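Peptide-binding protein (Photobacterium damsela subsp. piscicida, PDB 6SQX) probably acts as a secreted cysteine endopeptidase of the NlpC/P60 (C40) family that cleaves the peptidoglycan of potentially competing bacteria. Local coordinates at residues R99-R104 and V151-T156; E366-Q371 and V466-T471. All coordinates share one frame; numbering follows the deposited sequence.

Contacts 1 and 2 lie in different parts of one chain. Contact 1 joins the end of helix 90-102 to the turn after strand 149-152. Contact 2 joins helix 361-370 to strand 467-472 in the sheet of the NlpC/P60 region. Their centres are about 37 Å apart, their nearest atoms about 21 Å, and they do not touch. Both segments of contact 1 precede both segments of contact 2 in the sequence. Neither contact includes C324, which is oxidised to cysteinesulfonic acid in this crystal. Both are buried and small, but contact 1 adds a water bridge to its apolar touch. The two 1,2-ethanediol molecules at contact 1 probably come from the crystallisation liquor.

Contact 1 of 2, residues R99-R104 and V151-T156; sequences RYYKER and VRSLPT. With EDO (1,2-ethanediol), chain H; EDO (1,2-ethanediol), chain U.
Y101 lays the CD2 side of its ring against the end of L154, with CD2 3.9 Å from L154 CD1. The two side chains meet at an oblique angle. Further along the same ring, CE2 lies 4.0 Å from S153 OG. The direct touch is thus slight, and a water extends it. This water sits in the plane of the Y101 ring, at its edge. It is 2.6 Å from Y101 OH and 2.8 Å from S153 OG, hydrogen-bonded to both. The S153 hydroxyl sits between the backbone N and the carbonyl carbon (chi1 69°), a setting that turns OG to the water.

On the helix side, the R104 guanidinium lies nearly parallel to one face of the Y100 ring. R104 NH1 is 3.4 Å above the plane of the Y100 ring, over its centre, and donates a bent hydrogen bond to Y100 O. Y100 in turn points its CD2 edge at the centre of the Y101 ring, an edge-to-face pair. One ethanediol is hydrogen-bonded to Y100 OH through O1, at 2.7 Å. The other makes a weak bond to Y101 OH.

The rings of Y101 and F160 also meet, and M126 of helix 118-126 touches L154. L154 opens the inverse gamma turn centred on P155. The arrangement is consistent with a helix end docked on a loop of the SH3b1-type domain.

Contact 2 of 2, residues E366-Q371 and V466-T471; sequences ELLVEQ and VGFNTT
L368 has chi1 -85° and chi2 68°, which spread its two methyl groups toward different residues of strand 467-472. F468 answers with CG anti to the backbone N (chi1 -173°), and its ring reaches out to the helix. The contact belongs to the alpha/beta core of the NlpC/P60 domain, the papain-like fold of clan CA, where helix 361-370 packs across one face of the antiparallel sheet.

L368 and F468 approach from opposite directions. The leucine methyl CD2 meets the ring at its edge, near the ring plane, 4.1 Å from F468 CZ. It therefore does not lie over the aromatic face. The other methyl, CD1, goes to T470, whose CG2 lies beside the backbone N. Here the two side chains slide past each other in opposite directions. F468 and T470 are two residues apart on one strand, and both point toward the helix. L368 bridges them with one methyl each. L367 also points to the strand but stays slightly farther off.

Other residues close in around this apolar patch. The rings of F468 and F386 meet with their planes nearly perpendicular. M356 touches L367, F468 and T470, and A411 of strand 408-415 touches L368. The backbone of L368 is held too, because its O is hydrogen-bonded to Y399 OH. Strand 467-472 lies between strands 353-355 and 382-387. N469 turns away from the helix, and its ND2 is hydrogen-bonded to S385 OG. At the start of the strand, V466 and G467 both face G387 in a classic beta bulge. On the T470 side, the contact closes with L368 CD1 4.1 Å from T470 CG2, methyl against methyl.

Contact 1 of 2, residues R99-R104 and V151-T156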
ATOM      1  N   ARG A  99      20.810 -13.325   1.278  1.00 30.65           N
ATOM      2  CA  ARG A  99      21.019 -14.550   0.512  1.00 33.37           C
ATOM      3  C   ARG A  99      20.275 -14.516  -0.817  1.00 32.24           C
ATOM      4  O   ARG A  99      20.789 -14.991  -1.846  1.00 33.12           O
ATOM      5  CB  ARG A  99      20.591 -15.759   1.354  1.00 35.89           C
ATOM      6  CG  ARG A  99      20.973 -17.117   0.783  1.00 39.07           C
ATOM      7  CD  ARG A  99      20.732 -18.246   1.792  1.00 43.66           C
ATOM      8  NE  ARG A  99      19.325 -18.398   2.150  1.00 47.71           N
ATOM      9  CZ  ARG A  99      18.789 -17.997   3.305  1.00 49.76           C
ATOM     10  NH1 ARG A  99      17.494 -18.176   3.522  1.00 50.70           N
ATOM     11  NH2 ARG A  99      19.542 -17.434   4.248  1.00 49.53           N
ATOM     12  N   TYR A 100      19.053 -13.985  -0.808  1.00 29.60           N
ATOM     13  CA  TYR A 100      18.241 -13.971  -2.019  1.00 29.14           C
ATOM     14  C   TYR A 100      18.936 -13.200  -3.134  1.00 29.85           C
ATOM     15  O   TYR A 100      18.948 -13.642  -4.290  1.00 30.84           O
ATOM     16  CB  TYR A 100      16.891 -13.341  -1.711  1.00 28.00           C
ATOM     17  CG  TYR A 100      15.933 -13.395  -2.861  1.00 27.89           C
ATOM     18  CD1 TYR A 100      15.071 -14.467  -3.027  1.00 29.81           C
ATOM     19  CD2 TYR A 100      15.863 -12.347  -3.774  1.00 27.11           C
ATOM     20  CE1 TYR A 100      14.168 -14.502  -4.096  1.00 31.21           C
ATOM     21  CE2 TYR A 100      14.985 -12.378  -4.840  1.00 29.39           C
ATOM     22  CZ  TYR A 100      14.132 -13.445  -5.000  1.00 30.67           C
ATOM     23  OH  TYR A 100      13.266 -13.450  -6.073  1.00 34.43           O
ATOM     24  N   TYR A 101      19.516 -12.036  -2.811  1.00 29.31           N
ATOM     25  CA  TYR A 101      20.154 -11.225  -3.846  1.00 28.49           C
ATOM     26  C   TYR A 101      21.594 -11.627  -4.134  1.00 30.48           C
ATOM     27  O   TYR A 101      22.072 -11.411  -5.258  1.00 30.88           O
ATOM     28  CB  TYR A 101      20.037  -9.741  -3.501  1.00 27.17           C
ATOM     29  CG  TYR A 101      18.598  -9.331  -3.625  1.00 26.28           C
ATOM     30  CD1 TYR A 101      18.006  -9.244  -4.886  1.00 26.81           C
ATOM     31  CD2 TYR A 101      17.807  -9.054  -2.496  1.00 26.77           C
ATOM     32  CE1 TYR A 101      16.675  -8.892  -5.027  1.00 25.46           C
ATOM     33  CE2 TYR A 101      16.451  -8.689  -2.629  1.00 25.80           C
ATOM     34  CZ  TYR A 101      15.892  -8.624  -3.906  1.00 24.86           C
ATOM     35  OH  TYR A 101      14.569  -8.291  -4.048  1.00 26.04           O
ATOM     36  N   LYS A 102      22.288 -12.250  -3.172  1.00 32.16           N
ATOM     37  CA  LYS A 102      23.617 -12.768  -3.467  1.00 35.33           C
ATOM     38  C   LYS A 102      23.552 -13.829  -4.558  1.00 37.56           C
ATOM     39  O   LYS A 102      24.451 -13.916  -5.391  1.00 41.68           O
ATOM     40  CB  LYS A 102      24.268 -13.342  -2.212  1.00 37.77           C
ATOM     41  CG  LYS A 102      25.012 -12.316  -1.367  1.00 43.64           C
ATOM     42  CD  LYS A 102      26.166 -12.981  -0.608  1.00 47.85           C
ATOM     43  CE  LYS A 102      26.557 -12.230   0.672  1.00 50.55           C
ATOM     44  NZ  LYS A 102      27.035 -10.836   0.452  1.00 50.72           N
ATOM     45  N   GLU A 103      22.464 -14.593  -4.594  1.00 38.73           N
ATOM     46  CA  GLU A 103      22.274 -15.723  -5.492  1.00 41.53           C
ATOM     47  C   GLU A 103      21.747 -15.333  -6.866  1.00 41.23           C
ATOM     48  O   GLU A 103      21.504 -16.227  -7.686  1.00 41.85           O
ATOM     49  CB  GLU A 103      21.301 -16.726  -4.851  1.00 46.10           C
ATOM     50  CG  GLU A 103      21.858 -17.423  -3.608  1.00 50.78           C
ATOM     51  CD  GLU A 103      20.864 -18.369  -2.966  1.00 54.94           C
ATOM     52  OE1 GLU A 103      19.688 -18.405  -3.405  1.00 56.56           O
ATOM     53  OE2 GLU A 103      21.263 -19.071  -2.009  1.00 56.76           O
ATOM     54  N   ARG A 104      21.547 -14.042  -7.147  1.00 39.86           N
ATOM     55  CA  ARG A 104      20.888 -13.640  -8.382  1.00 39.02           C
ATOM     56  C   ARG A 104      21.689 -12.600  -9.148  1.00 38.30           C
ATOM     57  O   ARG A 104      22.520 -11.879  -8.595  1.00 42.40           O
ATOM     58  CB  ARG A 104      19.490 -13.089  -8.129  1.00 37.63           C
ATOM     59  CG  ARG A 104      18.475 -14.169  -7.950  1.00 39.26           C
ATOM     60  CD  ARG A 104      17.185 -13.613  -7.350  1.00 41.39           C
ATOM     61  NE  ARG A 104      16.180 -14.673  -7.271  1.00 43.23           N
ATOM     62  CZ  ARG A 104      16.191 -15.637  -6.354  1.00 45.04           C
ATOM     63  NH1 ARG A 104      17.159 -15.672  -5.447  1.00 42.79           N
ATOM     64  NH2 ARG A 104      15.238 -16.566  -6.346  1.00 48.06           N
ATOM     65  N   VAL A 151      10.593   2.572   1.765  1.00 18.40           N
ATOM     66  CA  VAL A 151      11.173   1.500   2.568  1.00 18.47           C
ATOM     67  C   VAL A 151      11.782   0.495   1.610  1.00 17.52           C
ATOM     68  O   VAL A 151      11.143   0.068   0.620  1.00 17.89           O
ATOM     69  CB  VAL A 151      10.099   0.838   3.445  1.00 18.52           C
ATOM     70  CG1 VAL A 151      10.758  -0.311   4.297  1.00 19.60           C
ATOM     71  CG2 VAL A 151       9.445   1.885   4.353  1.00 18.38           C
ATOM     72  N   ARG A 152      13.013   0.102   1.912  1.00 18.78           N
ATOM     73  CA  ARG A 152      13.837  -0.724   1.037  1.00 19.06           C
ATOM     74  C   ARG A 152      14.177  -2.050   1.733  1.00 19.40           C
ATOM     75  O   ARG A 152      14.404  -2.083   2.949  1.00 20.29           O
ATOM     76  CB  ARG A 152      15.186   0.012   0.741  1.00 19.33           C
ATOM     77  CG  ARG A 152      15.033   1.498   0.253  1.00 19.61           C
ATOM     78  CD  ARG A 152      14.411   1.591  -1.158  1.00 20.49           C
ATOM     79  NE  ARG A 152      15.386   1.152  -2.157  1.00 19.64           N
ATOM     80  CZ  ARG A 152      15.104   0.854  -3.419  1.00 19.52           C
ATOM     81  NH1 ARG A 152      13.830   0.933  -3.823  1.00 19.77           N
ATOM     82  NH2 ARG A 152      16.081   0.477  -4.253  1.00 20.89           N
ATOM     83  N   SER A 153      14.265  -3.136   0.961  1.00 18.93           N
ATOM     84  CA  SER A 153      14.561  -4.410   1.612  1.00 20.13           C
ATOM     85  C   SER A 153      16.016  -4.525   2.040  1.00 20.64           C
ATOM     86  O   SER A 153      16.327  -5.363   2.899  1.00 20.85           O
ATOM     87  CB  SER A 153      14.187  -5.554   0.695  1.00 21.09           C
ATOM     88  OG  SER A 153      15.033  -5.623  -0.433  1.00 21.61           O
ATOM     89  N   LEU A 154      16.922  -3.766   1.435  1.00 21.17           N
ATOM     90  CA  LEU A 154      18.336  -3.662   1.760  1.00 22.21           C
ATOM     91  C   LEU A 154      18.658  -2.180   1.821  1.00 21.99           C
ATOM     92  O   LEU A 154      17.982  -1.380   1.165  1.00 21.60           O
ATOM     93  CB  LEU A 154      19.185  -4.274   0.637  1.00 24.35           C
ATOM     94  CG  LEU A 154      19.055  -5.787   0.454  1.00 25.47           C
ATOM     95  CD1 LEU A 154      19.824  -6.214  -0.793  1.00 26.93           C
ATOM     96  CD2 LEU A 154      19.584  -6.514   1.712  1.00 24.45           C
ATOM     97  N   PRO A 155      19.679  -1.787   2.568  1.00 21.92           N
ATOM     98  CA  PRO A 155      19.973  -0.333   2.710  1.00 21.51           C
ATOM     99  C   PRO A 155      20.709   0.215   1.498  1.00 22.11           C
ATOM    100  O   PRO A 155      21.933   0.422   1.500  1.00 24.11           O
ATOM    101  CB  PRO A 155      20.831  -0.280   3.977  1.00 21.87           C
ATOM    102  CG  PRO A 155      21.511  -1.646   4.025  1.00 23.37           C
ATOM    103  CD  PRO A 155      20.436  -2.605   3.536  1.00 22.99           C
ATOM    104  N   THR A 156      19.933   0.457   0.438  1.00 21.36           N
ATOM    105  CA  THR A 156      20.486   0.980  -0.804  1.00 21.58           C
ATOM    106  C   THR A 156      19.363   1.613  -1.599  1.00 21.50           C
ATOM    107  O   THR A 156      18.216   1.143  -1.558  1.00 22.08           O
ATOM    108  CB  THR A 156      21.156  -0.118  -1.663  1.00 23.00           C
ATOM    109  OG1 THR A 156      21.730   0.444  -2.863  1.00 23.88           O
ATOM    110  CG2 THR A 156      20.158  -1.202  -2.049  1.00 22.46           C
TER
HETATM  111  C1  EDO H 506      13.252 -10.755  -8.228  1.00 30.04           C
HETATM  112  O1  EDO H 506      14.052 -11.953  -8.188  1.00 37.20           O
HETATM  113  C2  EDO H 506      11.817 -11.104  -8.591  1.00 31.82           C
HETATM  114  O2  EDO H 506      11.816 -11.761  -9.882  1.00 29.88           O
HETATM  115  C1  EDO U 519      10.197  -9.372  -4.149  1.00 42.84           C
HETATM  116  O1  EDO U 519       8.827  -9.416  -4.553  1.00 52.84           O
HETATM  117  C2  EDO U 519      10.962 -10.539  -4.756  1.00 48.25           C
HETATM  118  O2  EDO U 519      12.148 -10.743  -3.982  1.00 66.45           O
HETATM  119  O   HOH W   1      13.384  -7.350  -1.888  1.00 22.46           O

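Contact 2 of 2, residues E366-Q371 and V466-T471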
ATOM      1  N   GLU A 366     -21.974 -14.848 -11.596  1.00 33.00           N
ATOM      2  CA  GLU A 366     -23.259 -14.908 -10.902  1.00 36.97           C
ATOM      3  C   GLU A 366     -23.188 -14.240  -9.530  1.00 35.89           C
ATOM      4  O   GLU A 366     -24.094 -13.485  -9.149  1.00 36.19           O
ATOM      5  CB  GLU A 366     -23.689 -16.372 -10.743  1.00 43.79           C
ATOM      6  CG  GLU A 366     -24.377 -16.948 -11.955  1.00 51.76           C
ATOM      7  CD  GLU A 366     -25.731 -16.305 -12.210  1.00 58.55           C
ATOM      8  OE1 GLU A 366     -26.388 -15.879 -11.232  1.00 60.73           O
ATOM      9  OE2 GLU A 366     -26.138 -16.220 -13.391  1.00 61.22           O
ATOM     10  N   LEU A 367     -22.118 -14.501  -8.776  1.00 33.90           N
ATOM     11  CA  LEU A 367     -21.990 -13.891  -7.457  1.00 33.78           C
ATOM     12  C   LEU A 367     -21.741 -12.394  -7.568  1.00 32.74           C
ATOM     13  O   LEU A 367     -22.443 -11.595  -6.934  1.00 34.00           O
ATOM     14  CB  LEU A 367     -20.880 -14.562  -6.645  1.00 35.66           C
ATOM     15  CG  LEU A 367     -20.542 -13.806  -5.341  1.00 39.64           C
ATOM     16  CD1 LEU A 367     -21.755 -13.642  -4.385  1.00 42.11           C
ATOM     17  CD2 LEU A 367     -19.362 -14.454  -4.596  1.00 38.66           C
ATOM     18  N   LEU A 368     -20.738 -11.991  -8.354  1.00 29.69           N
ATOM     19  CA  LEU A 368     -20.330 -10.591  -8.332  1.00 27.29           C
ATOM     20  C   LEU A 368     -21.246  -9.674  -9.135  1.00 29.08           C
ATOM     21  O   LEU A 368     -21.276  -8.461  -8.871  1.00 28.89           O
ATOM     22  CB  LEU A 368     -18.874 -10.442  -8.807  1.00 26.74           C
ATOM     23  CG  LEU A 368     -17.768 -10.627  -7.775  1.00 27.49           C
ATOM     24  CD1 LEU A 368     -17.680 -12.077  -7.303  1.00 28.83           C
ATOM     25  CD2 LEU A 368     -16.446 -10.178  -8.391  1.00 29.51           C
ATOM     26  N   VAL A 369     -21.975 -10.205 -10.107  1.00 30.92           N
ATOM     27  CA  VAL A 369     -22.822  -9.399 -10.965  1.00 35.57           C
ATOM     28  C   VAL A 369     -24.261  -9.428 -10.498  1.00 39.64           C
ATOM     29  O   VAL A 369     -24.890  -8.386 -10.347  1.00 39.60           O
ATOM     30  CB  VAL A 369     -22.681  -9.817 -12.448  1.00 36.24           C
ATOM     31  CG1 VAL A 369     -23.580  -8.953 -13.339  1.00 37.76           C
ATOM     32  CG2 VAL A 369     -21.222  -9.724 -12.896  1.00 36.37           C
ATOM     33  N   GLU A 370     -24.795 -10.623 -10.245  1.00 43.38           N
ATOM     34  CA  GLU A 370     -26.190 -10.768  -9.865  1.00 49.37           C
ATOM     35  C   GLU A 370     -26.395 -10.906  -8.366  1.00 52.98           C
ATOM     36  O   GLU A 370     -27.543 -10.904  -7.921  1.00 52.72           O
ATOM     37  CB  GLU A 370     -26.818 -11.969 -10.587  1.00 51.76           C
ATOM     38  CG  GLU A 370     -26.566 -12.004 -12.096  1.00 54.80           C
ATOM     39  CD  GLU A 370     -27.242 -10.860 -12.852  1.00 56.75           C
ATOM     40  OE1 GLU A 370     -28.053 -10.116 -12.240  1.00 56.71           O
ATOM     41  OE2 GLU A 370     -26.956 -10.711 -14.065  1.00 58.15           O
ATOM     42  N   GLN A 371     -25.318 -10.985  -7.586  1.00 57.60           N
ATOM     43  CA  GLN A 371     -25.378 -11.350  -6.172  1.00 64.46           C
ATOM     44  C   GLN A 371     -26.230 -12.599  -5.955  1.00 68.11           C
ATOM     45  O   GLN A 371     -27.161 -12.618  -5.148  1.00 68.53           O
ATOM     46  CB  GLN A 371     -25.845 -10.206  -5.279  1.00 67.62           C
ATOM     47  CG  GLN A 371     -25.728  -8.818  -5.836  1.00 70.98           C
ATOM     48  CD  GLN A 371     -26.759  -7.913  -5.197  1.00 74.52           C
ATOM     49  OE1 GLN A 371     -27.869  -8.353  -4.876  1.00 76.29           O
ATOM     50  NE2 GLN A 371     -26.401  -6.652  -4.986  1.00 75.42           N
ATOM     51  N   VAL A 466      -6.707 -18.651 -11.588  1.00 26.35           N
ATOM     52  CA  VAL A 466      -6.805 -19.891 -10.817  1.00 27.19           C
ATOM     53  C   VAL A 466      -7.265 -19.586  -9.397  1.00 27.57           C
ATOM     54  O   VAL A 466      -8.159 -20.251  -8.851  1.00 28.66           O
ATOM     55  CB  VAL A 466      -5.466 -20.648 -10.846  1.00 28.41           C
ATOM     56  CG1 VAL A 466      -5.535 -21.836  -9.912  1.00 27.77           C
ATOM     57  CG2 VAL A 466      -5.129 -21.109 -12.288  1.00 29.79           C
ATOM     58  N   GLY A 467      -6.654 -18.573  -8.784  1.00 26.34           N
ATOM     59  CA  GLY A 467      -7.081 -18.054  -7.494  1.00 25.23           C
ATOM     60  C   GLY A 467      -7.983 -16.847  -7.688  1.00 22.42           C
ATOM     61  O   GLY A 467      -7.664 -15.922  -8.453  1.00 22.43           O
ATOM     62  N   PHE A 468      -9.103 -16.851  -6.978  1.00 23.48           N
ATOM     63  CA  PHE A 468     -10.086 -15.782  -7.129  1.00 23.83           C
ATOM     64  C   PHE A 468     -10.894 -15.772  -5.845  1.00 23.51           C
ATOM     65  O   PHE A 468     -11.485 -16.795  -5.486  1.00 25.83           O
ATOM     66  CB  PHE A 468     -10.967 -16.116  -8.345  1.00 24.27           C
ATOM     67  CG  PHE A 468     -11.935 -15.023  -8.747  1.00 25.61           C
ATOM     68  CD1 PHE A 468     -13.068 -14.737  -7.989  1.00 26.10           C
ATOM     69  CD2 PHE A 468     -11.720 -14.304  -9.904  1.00 25.16           C
ATOM     70  CE1 PHE A 468     -13.959 -13.737  -8.377  1.00 26.00           C
ATOM     71  CE2 PHE A 468     -12.596 -13.294 -10.298  1.00 25.69           C
ATOM     72  CZ  PHE A 468     -13.708 -12.995  -9.535  1.00 25.91           C
ATOM     73  N   ASN A 469     -10.897 -14.660  -5.126  1.00 23.20           N
ATOM     74  CA  ASN A 469     -11.430 -14.645  -3.765  1.00 22.99           C
ATOM     75  C   ASN A 469     -12.156 -13.339  -3.514  1.00 23.16           C
ATOM     76  O   ASN A 469     -11.842 -12.324  -4.117  1.00 23.55           O
ATOM     77  CB  ASN A 469     -10.339 -14.712  -2.681  1.00 23.32           C
ATOM     78  CG  ASN A 469      -9.239 -15.693  -3.018  1.00 24.18           C
ATOM     79  OD1 ASN A 469      -9.443 -16.907  -2.942  1.00 26.18           O
ATOM     80  ND2 ASN A 469      -8.074 -15.189  -3.412  1.00 24.77           N
ATOM     81  N   THR A 470     -13.107 -13.358  -2.598  1.00 23.79           N
ATOM     82  CA  THR A 470     -13.683 -12.147  -2.046  1.00 22.99           C
ATOM     83  C   THR A 470     -13.474 -12.140  -0.540  1.00 21.97           C
ATOM     84  O   THR A 470     -13.536 -13.198   0.111  1.00 25.04           O
ATOM     85  CB  THR A 470     -15.191 -12.002  -2.357  1.00 24.52           C
ATOM     86  OG1 THR A 470     -15.893 -13.158  -1.893  1.00 26.64           O
ATOM     87  CG2 THR A 470     -15.420 -11.809  -3.859  1.00 26.54           C
ATOM     88  N   THR A 471     -13.245 -10.956   0.021  1.00 21.62           N
ATOM     89  CA  THR A 471     -13.050 -10.792   1.462  1.00 21.60           C
ATOM     90  C   THR A 471     -13.867  -9.589   1.921  1.00 21.61           C
ATOM     91  O   THR A 471     -13.565  -8.454   1.540  1.00 21.96           O
ATOM     92  CB  THR A 471     -11.560 -10.585   1.776  1.00 23.28           C
ATOM     93  OG1 THR A 471     -10.774 -11.632   1.178  1.00 25.04           O
ATOM     94  CG2 THR A 471     -11.320 -10.511   3.300  1.00 24.98           C
TER